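Local coordinates for possible MarR-transcriptional regulator (Streptomyces coelicolor, PDB 4B8X), which is of unknown function but, as a MarR family winged-helix protein, probably binds DNA and regulates transcription, at residues Thr34-Arg37 with Tyr38-Leu41; Ser67-Asn70 with Thr71-Leu75; Leu137-Ala141 with Gly142-Glu146; Ala8-Thr11 with Ser12-Ala16; Arg110-Ala114 with Met115-Leu119. One frame throughout, in Å; residues are numbered along the deposited sequence.

Contact 1: residues Thr34-Arg37 with Tyr38-Leu41; sequences TFAR and YEAL
The rings of F35 and Y38 and the carboxylate arm of E39 pack against one another on the first turns of helix 35-45. F35 and Y38 make the tight apolar part. Their planes are only 24° apart but slid past each other, with centroids separated by 5.5 Å, so the rings barely overlap and the closest approach is F35 CE1 to Y38 CD2 at 3.6 Å. Both rings reach this place because CG stands anti to the backbone N (chi1 -166° in F35), which throws each ring to the carbonyl side of its residue. E39 comes to one face of the F35 ring: its CG makes a CH-pi contact 4.2 Å from the ring centroid, off toward the rim, and the carboxylate plane is turned 31° from the ring. With an alanine here in place of E39, the CG over the ring is lost and a gap would probably open on that face. Y38 N bonds to T34 O at 3.0 Å in the first turn of the helix. The looser, more exposed side holds T34, A36 and R37. T34 takes the N-cap position, its OG1 accepting from R37 N at 3.3 Å. The R37 chain bends at chi3, passes one face of its guanidinium over T34 N, and gives NH2 to G32 O. Around the helix, F35 faces L21 and V24 of helix 5-28, Y38 lies on V105 and L112 of helix 99-114 with its OH bonded to T109, and A40 and L41 meet T71 and L75 of helix 65-77.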
loop_
_atom_site.group_PDB
_atom_site.type_symbol
_atom_site.label_atom_id
_atom_site.label_comp_id
_atom_site.label_asym_id
_atom_site.label_seq_id
_atom_site.Cartn_x
_atom_site.Cartn_y
_atom_site.Cartn_z
ATOM N N THR A 34 -10.007 8.043 -7.216
ATOM C CA THR A 34 -9.352 7.110 -6.318
ATOM C C THR A 34 -8.657 7.918 -5.233
ATOM O O THR A 34 -8.531 9.145 -5.351
ATOM C CB THR A 34 -8.284 6.308 -7.063
ATOM O OG1 THR A 34 -7.289 7.219 -7.557
ATOM C CG2 THR A 34 -8.895 5.478 -8.188
ATOM N N PHE A 35 -8.189 7.269 -4.182
ATOM C CA PHE A 35 -7.557 8.014 -3.121
ATOM C C PHE A 35 -6.314 8.729 -3.641
ATOM O O PHE A 35 -6.031 9.844 -3.237
ATOM C CB PHE A 35 -7.248 7.114 -1.917
ATOM C CG PHE A 35 -6.911 7.878 -0.669
ATOM C CD1 PHE A 35 -7.864 8.669 -0.062
ATOM C CD2 PHE A 35 -5.678 7.783 -0.088
ATOM C CE1 PHE A 35 -7.593 9.366 1.088
ATOM C CE2 PHE A 35 -5.382 8.487 1.065
ATOM C CZ PHE A 35 -6.347 9.272 1.661
ATOM N N ALA A 36 -5.578 8.082 -4.545
ATOM C CA ALA A 36 -4.387 8.685 -5.137
ATOM C C ALA A 36 -4.742 10.002 -5.859
ATOM O O ALA A 36 -4.016 11.003 -5.769
ATOM C CB ALA A 36 -3.721 7.706 -6.101
ATOM N N ARG A 37 -5.839 10.012 -6.590
ATOM C CA ARG A 37 -6.248 11.231 -7.276
ATOM C C ARG A 37 -6.726 12.304 -6.302
ATOM O O ARG A 37 -6.453 13.493 -6.492
ATOM C CB ARG A 37 -7.294 10.937 -8.350
ATOM C CG ARG A 37 -6.722 10.033 -9.440
ATOM C CD ARG A 37 -7.437 10.199 -10.768
ATOM N NE ARG A 37 -8.777 9.602 -10.781
ATOM C CZ ARG A 37 -9.039 8.317 -11.023
ATOM N NH1 ARG A 37 -8.051 7.452 -11.181
ATOM N NH2 ARG A 37 -10.291 7.892 -11.048
ATOM N N TYR A 38 -7.405 11.879 -5.241
ATOM C CA TYR A 38 -7.796 12.776 -4.166
ATOM C C TYR A 38 -6.567 13.437 -3.561
ATOM O O TYR A 38 -6.558 14.650 -3.359
ATOM C CB TYR A 38 -8.610 11.989 -3.123
ATOM C CG TYR A 38 -8.780 12.733 -1.829
ATOM C CD1 TYR A 38 -9.761 13.717 -1.712
ATOM C CD2 TYR A 38 -7.970 12.479 -0.739
ATOM C CE1 TYR A 38 -9.895 14.426 -0.541
ATOM C CE2 TYR A 38 -8.078 13.185 0.436
ATOM C CZ TYR A 38 -9.051 14.143 0.541
ATOM O OH TYR A 38 -9.168 14.834 1.704
ATOM N N GLU A 39 -5.537 12.653 -3.271
ATOM C CA GLU A 39 -4.347 13.205 -2.643
ATOM C C GLU A 39 -3.689 14.258 -3.524
ATOM O O GLU A 39 -3.156 15.254 -3.034
ATOM C CB GLU A 39 -3.346 12.111 -2.308
ATOM C CG GLU A 39 -3.815 11.123 -1.245
ATOM C CD GLU A 39 -2.868 9.924 -1.114
ATOM O OE1 GLU A 39 -2.720 9.085 -2.052
ATOM O OE2 GLU A 39 -2.273 9.819 -0.051
ATOM N N ALA A 40 -3.697 14.043 -4.829
ATOM C CA ALA A 40 -3.117 15.031 -5.750
ATOM C C ALA A 40 -3.897 16.362 -5.711
ATOM O O ALA A 40 -3.298 17.459 -5.710
ATOM C CB ALA A 40 -3.059 14.475 -7.162
ATOM N N LEU A 41 -5.225 16.281 -5.687
ATOM C CA LEU A 41 -6.047 17.484 -5.587
ATOM C C LEU A 41 -5.760 18.210 -4.277
ATOM O O LEU A 41 -5.633 19.444 -4.257
ATOM C CB LEU A 41 -7.531 17.177 -5.655
ATOM C CG LEU A 41 -8.055 16.680 -7.001
ATOM C CD1 LEU A 41 -9.499 16.239 -6.907
ATOM C CD2 LEU A 41 -7.910 17.773 -8.055
#

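Contact 2: residues Ser67-Asn70 with Thr71-Leu75; sequences SVTN and TVDRL
T69 and D73, one turn apart on helix 65-77, lie side by side and point the same way, with T69 CG2 3.5 Å from D73 OD2. Apolar contact is slight: V68 CG1 and V72 CG2 meet at 4.0 Å. V72 CG2 also lies close to V68 O (3.3 Å), that branch being anti to the carbonyl carbon and beside its own N. Backbone bonds carry most of the order, the shortest joining V72 N to V68 O and D73 N to T69 O, both 2.8 Å. Water adds a third kind of link. T71 OG1 meets one water at 2.6 Å and a second at 3.0 Å; the second also donates to N70 OD1 at 2.8 Å, so a solvent bridge ties the amide to the hydroxyl. Charge enters through D73, whose OD1 forms a salt bridge with K83. An asparagine in place of D73 would probably leave K83 without its charged mate and weaken the tie to strand 81-85. In the winged helix-turn-helix, helix 65-77 follows helix 54-61 and corresponds to the recognition helix of MarR proteins, which probably enters DNA. V68 and V72 rest on M54 of helix 54-61, T71 lies on R37 and A40 of helix 35-45, and L75 packs on L41 of that helix and on V81 of strand 81-85.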
loop_
_atom_site.group_PDB
_atom_site.type_symbol
_atom_site.label_atom_id
_atom_site.label_comp_id
_atom_site.label_asym_id
_atom_site.label_seq_id
_atom_site.Cartn_x
_atom_site.Cartn_y
_atom_site.Cartn_z
ATOM N N SER A 67 2.808 7.457 -13.171
ATOM C CA SER A 67 1.647 7.488 -12.274
ATOM C C SER A 67 1.132 8.926 -12.100
ATOM O O SER A 67 -0.087 9.154 -12.036
ATOM C CB SER A 67 2.005 6.861 -10.914
ATOM O OG SER A 67 1.004 7.092 -9.928
ATOM N N VAL A 68 2.054 9.894 -11.998
ATOM C CA VAL A 68 1.639 11.308 -11.940
ATOM C C VAL A 68 0.885 11.653 -13.222
ATOM O O VAL A 68 -0.175 12.274 -13.157
ATOM C CB VAL A 68 2.825 12.286 -11.779
ATOM C CG1 VAL A 68 2.343 13.739 -11.785
ATOM C CG2 VAL A 68 3.573 12.018 -10.478
ATOM N N THR A 69 1.392 11.229 -14.380
ATOM C CA THR A 69 0.694 11.531 -15.612
ATOM C C THR A 69 -0.676 10.864 -15.629
ATOM O O THR A 69 -1.678 11.482 -15.994
ATOM C CB THR A 69 1.512 11.074 -16.817
ATOM O OG1 THR A 69 2.780 11.764 -16.814
ATOM C CG2 THR A 69 0.740 11.290 -18.115
ATOM N N ASN A 70 -0.755 9.606 -15.188
ATOM C CA ASN A 70 -2.054 8.907 -15.136
ATOM C C ASN A 70 -3.057 9.676 -14.282
ATOM O O ASN A 70 -4.208 9.924 -14.666
ATOM C CB ASN A 70 -1.841 7.473 -14.625
ATOM C CG ASN A 70 -3.103 6.600 -14.660
ATOM O OD1 ASN A 70 -3.975 6.697 -13.795
ATOM N ND2 ASN A 70 -3.145 5.649 -15.601
ATOM N N THR A 71 -2.609 10.041 -13.100
ATOM C CA THR A 71 -3.461 10.772 -12.153
ATOM C C THR A 71 -3.897 12.139 -12.653
ATOM O O THR A 71 -5.107 12.456 -12.635
ATOM C CB THR A 71 -2.737 10.878 -10.802
ATOM O OG1 THR A 71 -2.828 9.607 -10.173
ATOM C CG2 THR A 71 -3.346 11.975 -9.885
ATOM N N VAL A 72 -2.943 12.937 -13.102
ATOM C CA VAL A 72 -3.242 14.284 -13.602
ATOM C C VAL A 72 -4.144 14.194 -14.812
ATOM O O VAL A 72 -5.107 14.946 -14.921
ATOM C CB VAL A 72 -1.954 15.072 -13.938
ATOM C CG1 VAL A 72 -2.246 16.353 -14.754
ATOM C CG2 VAL A 72 -1.193 15.419 -12.657
ATOM N N ASP A 73 -3.845 13.267 -15.725
ATOM C CA ASP A 73 -4.600 13.207 -16.979
ATOM C C ASP A 73 -6.048 12.732 -16.648
ATOM O O ASP A 73 -7.018 13.216 -17.245
ATOM C CB ASP A 73 -3.847 12.419 -18.086
ATOM C CG ASP A 73 -2.693 13.242 -18.748
ATOM O OD1 ASP A 73 -2.399 14.382 -18.336
ATOM O OD2 ASP A 73 -2.041 12.745 -19.715
ATOM N N ARG A 74 -6.239 11.837 -15.675
ATOM C CA ARG A 74 -7.595 11.439 -15.271
ATOM C C ARG A 74 -8.349 12.588 -14.565
ATOM O O ARG A 74 -9.564 12.718 -14.687
ATOM C CB ARG A 74 -7.564 10.191 -14.377
ATOM C CG ARG A 74 -7.063 8.920 -15.057
ATOM C CD ARG A 74 -8.116 8.306 -15.961
ATOM N NE ARG A 74 -9.424 8.222 -15.320
ATOM C CZ ARG A 74 -10.059 7.088 -15.036
ATOM N NH1 ARG A 74 -9.520 5.911 -15.339
ATOM N NH2 ARG A 74 -11.247 7.140 -14.454
ATOM N N LEU A 75 -7.621 13.431 -13.834
ATOM C CA LEU A 75 -8.216 14.613 -13.213
ATOM C C LEU A 75 -8.619 15.610 -14.305
ATOM O O LEU A 75 -9.671 16.250 -14.194
ATOM C CB LEU A 75 -7.289 15.259 -12.180
ATOM C CG LEU A 75 -7.100 14.415 -10.910
ATOM C CD1 LEU A 75 -5.935 14.962 -10.080
ATOM C CD2 LEU A 75 -8.374 14.348 -10.078
HETATM O O HOH W 1 -0.754 9.200 -8.646
HETATM O O HOH W 2 -4.827 7.719 -11.295
#

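Contact 3: residues Leu137-Ala141 with Gly142-Glu146; sequences LRVAA and GDFDE
R138 and D143 cross at about a right angle, and a single straight bond joins them. R138 NE donates to D143 OD2 at 2.8 Å with an N-H...O angle of 174°, using the anti lone pair of that oxygen. D143 OD2 lies at the guanidinium edge, in its plane, although the carboxylate itself is turned 67° from it. The bend in R138 at chi3 (63°) folds NE back toward the aspartate. F144 comes to R138 from another direction: its CZ stands over one guanidinium face, off toward the rim, while R138 CB touches the ring edge at CE2 (3.8 Å). At the neighbouring ring atom CD2 of F144, V139 CG2 comes to 3.7 Å. Beneath these side chains G142, with positive phi, ends the helix in a Schellman motif, D143 N bonding to R138 O at 3.0 Å and G142 N to V139 O. One water donates to V139 O and D145 OD2 and accepts from F144 N, lacing the tail to the last turn. This surface cap closes helix 129-140 beside helix 5-28 of the second subunit, whose R15 forms a salt bridge with D143 OD1 and whose A16 and I19 pack on L137 and A141.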
loop_
_atom_site.group_PDB
_atom_site.type_symbol
_atom_site.label_atom_id
_atom_site.label_comp_id
_atom_site.label_asym_id
_atom_site.label_seq_id
_atom_site.Cartn_x
_atom_site.Cartn_y
_atom_site.Cartn_z
ATOM N N LEU A 137 10.814 5.995 10.935
ATOM C CA LEU A 137 10.928 5.443 9.597
ATOM C C LEU A 137 10.785 6.522 8.514
ATOM O O LEU A 137 11.524 6.562 7.514
ATOM C CB LEU A 137 9.873 4.327 9.422
ATOM C CG LEU A 137 9.952 3.496 8.144
ATOM C CD1 LEU A 137 11.121 2.519 8.213
ATOM C CD2 LEU A 137 8.659 2.737 7.940
ATOM N N ARG A 138 9.815 7.399 8.726
ATOM C CA ARG A 138 9.577 8.507 7.816
ATOM C C ARG A 138 10.676 9.564 7.841
ATOM O O ARG A 138 11.029 10.095 6.798
ATOM C CB ARG A 138 8.219 9.140 8.104
ATOM C CG ARG A 138 7.069 8.209 7.809
ATOM C CD ARG A 138 5.745 8.837 8.106
ATOM N NE ARG A 138 5.556 9.984 7.250
ATOM C CZ ARG A 138 4.676 10.937 7.509
ATOM N NH1 ARG A 138 3.917 10.873 8.610
ATOM N NH2 ARG A 138 4.554 11.960 6.677
ATOM N N VAL A 139 11.236 9.835 9.013
ATOM C CA VAL A 139 12.361 10.766 9.113
ATOM C C VAL A 139 13.531 10.254 8.261
ATOM O O VAL A 139 14.131 11.015 7.519
ATOM C CB VAL A 139 12.776 11.001 10.584
ATOM C CG1 VAL A 139 14.139 11.731 10.659
ATOM C CG2 VAL A 139 11.703 11.805 11.314
ATOM N N ALA A 140 13.824 8.956 8.349
ATOM C CA ALA A 140 14.934 8.385 7.583
ATOM C C ALA A 140 14.685 8.445 6.092
ATOM O O ALA A 140 15.627 8.529 5.314
ATOM C CB ALA A 140 15.197 6.957 8.027
ATOM N N ALA A 141 13.416 8.427 5.674
ATOM C CA ALA A 141 13.073 8.521 4.255
ATOM C C ALA A 141 13.067 9.977 3.758
ATOM O O ALA A 141 12.857 10.205 2.571
ATOM C CB ALA A 141 11.711 7.901 4.006
ATOM N N GLY A 142 13.297 10.949 4.639
ATOM C CA GLY A 142 13.352 12.370 4.256
ATOM C C GLY A 142 12.045 13.132 4.391
ATOM O O GLY A 142 11.945 14.279 3.950
ATOM N N ASP A 143 11.017 12.525 4.998
ATOM C CA ASP A 143 9.665 13.146 5.040
ATOM C C ASP A 143 9.621 14.446 5.868
ATOM O O ASP A 143 8.669 15.216 5.716
ATOM C CB ASP A 143 8.601 12.193 5.613
ATOM C CG ASP A 143 8.243 11.035 4.677
ATOM O OD1 ASP A 143 8.911 10.854 3.627
ATOM O OD2 ASP A 143 7.271 10.290 4.997
ATOM N N PHE A 144 10.577 14.663 6.757
ATOM C CA PHE A 144 10.550 15.796 7.696
ATOM C C PHE A 144 11.762 16.724 7.517
ATOM O O PHE A 144 12.123 17.486 8.428
ATOM C CB PHE A 144 10.424 15.263 9.122
ATOM C CG PHE A 144 9.099 14.622 9.390
ATOM C CD1 PHE A 144 7.987 15.388 9.730
ATOM C CD2 PHE A 144 8.942 13.248 9.287
ATOM C CE1 PHE A 144 6.758 14.800 9.965
ATOM C CE2 PHE A 144 7.709 12.662 9.517
ATOM C CZ PHE A 144 6.620 13.436 9.846
ATOM N N ASP A 145 12.329 16.689 6.324
ATOM C CA ASP A 145 13.373 17.627 5.960
ATOM C C ASP A 145 13.143 18.206 4.562
ATOM O O ASP A 145 12.609 17.571 3.671
ATOM C CB ASP A 145 14.738 16.976 6.073
ATOM C CG ASP A 145 15.139 16.720 7.521
ATOM O OD1 ASP A 145 15.383 17.709 8.281
ATOM O OD2 ASP A 145 15.188 15.520 7.882
ATOM N N GLU A 146 13.534 19.464 4.394
ATOM C CA GLU A 146 13.553 20.080 3.070
ATOM C C GLU A 146 14.775 19.584 2.290
ATOM O O GLU A 146 14.680 19.346 1.095
ATOM C CB GLU A 146 13.605 21.599 3.164
ATOM C CG GLU A 146 12.460 22.206 3.935
ATOM C CD GLU A 146 11.154 22.176 3.168
ATOM O OE1 GLU A 146 10.981 22.953 2.210
ATOM O OE2 GLU A 146 10.290 21.369 3.530
HETATM O O HOH W 3 13.186 13.639 7.354
HETATM O O HOH W 4 10.595 11.780 1.749
#

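Contact 4: residues Ala8-Thr11 with Ser12-Ala16; sequences AAIT and SIMRA
S12 OG donates to A8 O at 2.7 Å, and S12 N reaches the same oxygen at 3.0 Å. The two donors come from opposite faces of the carbonyl plane, each tilted about 30° from it, so one acceptor is gripped twice. The hydroxyl gets there because OG sits anti to the carbonyl carbon and beside its own N (chi1 -61°), which folds it back along the preceding turn. A buried hydroxyl thus spends its proton on the main chain of its own helix, and R138 of the second subunit reaches the same OG through a weak hydrogen bond. On another side of the helix, I10 and M14 lie side by side and point the same way. In one of its two conformers the methionine bends at chi2, bringing its terminal CE back to I10 CG1 at 3.8 Å. I13 lays its CG1 against A9 O at 3.5 Å. The regular helical bonds hold the spacing, among them M14 N to I10 O at 2.9 Å. Further out, T11 OG1 bonds to M7 O, and R15 sends NH1 to Q18 and NH2 to D143 of the second subunit in a salt bridge. A9 and I10 pack on L119 and V24 of that subunit. The arrangement is that of the long N-terminal helix of a MarR family dimer, which together with the C-terminal helices builds the interface between subunits.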
loop_
_atom_site.group_PDB
_atom_site.type_symbol
_atom_site.label_atom_id
_atom_site.label_comp_id
_atom_site.label_asym_id
_atom_site.label_seq_id
_atom_site.Cartn_x
_atom_site.Cartn_y
_atom_site.Cartn_z
ATOM N N ALA A 8 6.296 -9.560 11.618
ATOM C CA ALA A 8 5.031 -9.156 12.183
ATOM C C ALA A 8 4.737 -7.703 11.881
ATOM O O ALA A 8 3.598 -7.345 11.553
ATOM C CB ALA A 8 5.058 -9.383 13.683
ATOM N N ALA A 9 5.748 -6.843 11.984
ATOM C CA ALA A 9 5.547 -5.407 11.766
ATOM C C ALA A 9 5.242 -5.099 10.311
ATOM O O ALA A 9 4.326 -4.343 10.014
ATOM C CB ALA A 9 6.750 -4.637 12.276
ATOM N N ILE A 10 6.021 -5.646 9.381
ATOM C CA ILE A 10 5.760 -5.343 7.980
ATOM C C ILE A 10 4.385 -5.856 7.556
ATOM O O ILE A 10 3.670 -5.179 6.842
ATOM C CB ILE A 10 6.898 -5.798 7.026
ATOM C CG1 ILE A 10 6.671 -5.176 5.639
ATOM C CG2 ILE A 10 7.005 -7.321 6.930
ATOM C CD1 ILE A 10 7.796 -5.365 4.657
ATOM N N THR A 11 4.019 -7.056 7.993
ATOM C CA THR A 11 2.702 -7.592 7.678
ATOM C C THR A 11 1.612 -6.666 8.201
ATOM O O THR A 11 0.598 -6.403 7.539
ATOM C CB THR A 11 2.526 -9.032 8.218
ATOM O OG1 THR A 11 3.513 -9.863 7.609
ATOM C CG2 THR A 11 1.116 -9.557 7.922
ATOM N N SER A 12 1.787 -6.208 9.429
ATOM C CA SER A 12 0.817 -5.325 10.013
ATOM C C SER A 12 0.634 -4.024 9.223
ATOM O O SER A 12 -0.501 -3.585 9.025
ATOM C CB SER A 12 1.211 -4.954 11.456
ATOM O OG SER A 12 1.292 -6.076 12.295
ATOM N N ILE A 13 1.749 -3.419 8.811
ATOM C CA ILE A 13 1.701 -2.183 8.036
ATOM C C ILE A 13 1.046 -2.426 6.672
ATOM O O ILE A 13 0.217 -1.622 6.231
ATOM C CB ILE A 13 3.131 -1.598 7.902
ATOM C CG1 ILE A 13 3.605 -1.029 9.244
ATOM C CG2 ILE A 13 3.143 -0.532 6.818
ATOM C CD1 ILE A 13 5.095 -0.827 9.347
ATOM N N MET A 14 1.427 -3.510 5.997
ATOM C CA MET A 14 0.881 -3.856 4.673
ATOM C C MET A 14 -0.630 -4.049 4.777
ATOM O O MET A 14 -1.395 -3.545 3.960
ATOM C CB MET A 14 1.542 -5.150 4.111
ATOM C CG MET A 14 3.017 -5.042 3.731
ATOM S SD MET A 14 3.332 -3.935 2.340
ATOM C CE MET A 14 5.098 -3.650 2.500
ATOM N N ARG A 15 -1.048 -4.806 5.787
ATOM C CA ARG A 15 -2.478 -5.070 5.977
ATOM C C ARG A 15 -3.224 -3.805 6.333
ATOM O O ARG A 15 -4.290 -3.574 5.794
ATOM C CB ARG A 15 -2.728 -6.183 7.010
ATOM C CG ARG A 15 -2.429 -7.585 6.494
ATOM C CD ARG A 15 -3.372 -8.000 5.384
ATOM N NE ARG A 15 -4.741 -7.996 5.862
ATOM C CZ ARG A 15 -5.796 -7.508 5.217
ATOM N NH1 ARG A 15 -5.669 -6.952 4.021
ATOM N NH2 ARG A 15 -6.992 -7.560 5.782
ATOM N N ALA A 16 -2.692 -3.001 7.253
ATOM C CA ALA A 16 -3.376 -1.779 7.628
ATOM C C ALA A 16 -3.558 -0.882 6.413
ATOM O O ALA A 16 -4.622 -0.276 6.227
ATOM C CB ALA A 16 -2.613 -1.051 8.729
#

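Contact 5: residues Arg110-Ala114 with Met115-Leu119; sequences RDLMA and MDFGL
L112 and F117 are joined where helix 99-114 unwinds, F117 N bonding to L112 O at 3.0 Å and D116 N to M113 O at 3.1 Å, with the latter donor standing above the carbonyl plane. The F117 ring then folds back across L112 at about a right angle. L112 CB lies over one face of the ring, 3.8 Å from its centroid and 19° off the normal, in a CH-pi contact displaced toward the rim. M113, in one of its two conformers, approaches the same ring from its edge: SD lies in the ring plane, 3.8 Å from F117 CE1, a Met-aromatic contact reached by bends at chi2 and chi3. The two bonds, together with the positive phi of D116 (52°), make a Schellman motif that ends the helix and turns the chain into the loop before helix 129-140. M115, the first residue out of helical geometry, carries CG between its backbone N and carbonyl carbon (chi1 49°), which brings SD in beside L112, 3.4 Å from its O. One water donates to M113 O at 2.8 Å and weakly to D116 OD1. On the helical side, D111 OD2 is bonded to Y31. L112 packs on V24, V27 and V28 of helix 5-28, and S6 of the second subunit lies against D116 and F117.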
loop_
_atom_site.group_PDB
_atom_site.type_symbol
_atom_site.label_atom_id
_atom_site.label_comp_id
_atom_site.label_asym_id
_atom_site.label_seq_id
_atom_site.Cartn_x
_atom_site.Cartn_y
_atom_site.Cartn_z
ATOM N N ARG A 110 -14.821 16.379 3.348
ATOM C CA ARG A 110 -15.852 16.327 4.387
ATOM C C ARG A 110 -16.328 14.898 4.613
ATOM O O ARG A 110 -16.481 14.496 5.765
ATOM C CB ARG A 110 -17.044 17.219 4.062
ATOM C CG ARG A 110 -18.074 17.320 5.178
ATOM C CD ARG A 110 -19.488 17.111 4.655
ATOM N NE ARG A 110 -19.747 15.697 4.412
ATOM C CZ ARG A 110 -20.110 14.829 5.346
ATOM N NH1 ARG A 110 -20.297 15.235 6.603
ATOM N NH2 ARG A 110 -20.312 13.558 5.018
ATOM N N ASP A 111 -16.525 14.132 3.541
ATOM C CA ASP A 111 -16.943 12.750 3.691
ATOM C C ASP A 111 -15.871 11.903 4.396
ATOM O O ASP A 111 -16.192 11.107 5.283
ATOM C CB ASP A 111 -17.248 12.127 2.331
ATOM C CG ASP A 111 -18.536 12.620 1.695
ATOM O OD1 ASP A 111 -19.297 13.369 2.338
ATOM O OD2 ASP A 111 -18.754 12.231 0.525
ATOM N N LEU A 112 -14.606 12.055 3.994
ATOM C CA LEU A 112 -13.498 11.301 4.608
ATOM C C LEU A 112 -13.366 11.638 6.094
ATOM O O LEU A 112 -13.162 10.757 6.936
ATOM C CB LEU A 112 -12.180 11.558 3.868
ATOM C CG LEU A 112 -12.126 10.934 2.481
ATOM C CD1 LEU A 112 -11.095 11.638 1.641
ATOM C CD2 LEU A 112 -11.837 9.450 2.619
ATOM N N MET A 113 -13.485 12.923 6.422
ATOM C CA MET A 113 -13.395 13.385 7.814
ATOM C C MET A 113 -14.516 12.767 8.645
ATOM O O MET A 113 -14.311 12.369 9.783
ATOM C CB MET A 113 -13.480 14.918 7.896
ATOM C CG MET A 113 -12.279 15.655 7.324
ATOM S SD MET A 113 -10.800 15.577 8.353
ATOM C CE MET A 113 -11.238 16.683 9.685
ATOM N N ALA A 114 -15.698 12.701 8.057
ATOM C CA ALA A 114 -16.856 12.151 8.758
ATOM C C ALA A 114 -16.636 10.675 9.172
ATOM O O ALA A 114 -17.174 10.231 10.182
ATOM C CB ALA A 114 -18.114 12.286 7.899
ATOM N N MET A 115 -15.871 9.908 8.392
ATOM C CA MET A 115 -15.534 8.521 8.713
ATOM C C MET A 115 -14.099 8.319 9.204
ATOM O O MET A 115 -13.624 7.197 9.311
ATOM C CB MET A 115 -15.862 7.565 7.544
ATOM C CG MET A 115 -15.380 7.929 6.146
ATOM S SD MET A 115 -13.644 7.594 5.874
ATOM C CE MET A 115 -13.650 5.804 5.771
ATOM N N ASP A 116 -13.454 9.407 9.604
ATOM C CA ASP A 116 -12.119 9.383 10.216
ATOM C C ASP A 116 -11.092 8.628 9.405
ATOM O O ASP A 116 -10.226 7.972 9.950
ATOM C CB ASP A 116 -12.136 8.795 11.635
ATOM C CG ASP A 116 -12.747 9.696 12.602
ATOM O OD1 ASP A 116 -12.198 10.782 12.813
ATOM O OD2 ASP A 116 -13.770 9.285 13.175
ATOM N N PHE A 117 -11.203 8.724 8.079
ATOM C CA PHE A 117 -10.241 8.051 7.199
ATOM C C PHE A 117 -10.099 6.557 7.521
ATOM O O PHE A 117 -9.054 5.973 7.252
ATOM C CB PHE A 117 -8.868 8.776 7.201
ATOM C CG PHE A 117 -8.913 10.128 6.557
ATOM C CD1 PHE A 117 -9.361 11.244 7.242
ATOM C CD2 PHE A 117 -8.517 10.267 5.229
ATOM C CE1 PHE A 117 -9.397 12.475 6.610
ATOM C CE2 PHE A 117 -8.521 11.496 4.606
ATOM C CZ PHE A 117 -8.968 12.591 5.301
ATOM N N GLY A 118 -11.175 5.935 8.020
ATOM C CA GLY A 118 -11.140 4.510 8.296
ATOM C C GLY A 118 -10.655 4.124 9.691
ATOM O O GLY A 118 -10.612 2.932 10.019
ATOM N N LEU A 119 -10.349 5.108 10.529
ATOM C CA LEU A 119 -9.670 4.868 11.807
ATOM C C LEU A 119 -10.536 5.224 13.004
ATOM O O LEU A 119 -10.036 5.284 14.117
ATOM C CB LEU A 119 -8.357 5.671 11.850
ATOM C CG LEU A 119 -7.274 5.113 10.907
ATOM C CD1 LEU A 119 -6.170 6.123 10.626
ATOM C CD2 LEU A 119 -6.683 3.829 11.452
HETATM O O HOH W 5 -15.208 12.402 12.401
#

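Overall arrangement
Contacts 1 and 2 lie on neighbouring helices and touch directly, A40 CB to T71 CG2 at 3.7 Å, with centres 10 Å apart. Contact 1 meets contact 5 on another flank, where Y38 CZ comes within 3.4 Å of L112 CD1. Contact 1 lies between them, while contacts 2 and 5 fall on opposite sides of the chain's centre, about 24 Å apart between centres. Contact 2 is on the helix probably used to read DNA, whereas contacts 3, 4 and 5 belong to the dimer side and touch the second subunit. Within one chain contacts 3 and 4 stay about 5 Å apart at their nearest atoms; across the dimer they meet through D143 and R15.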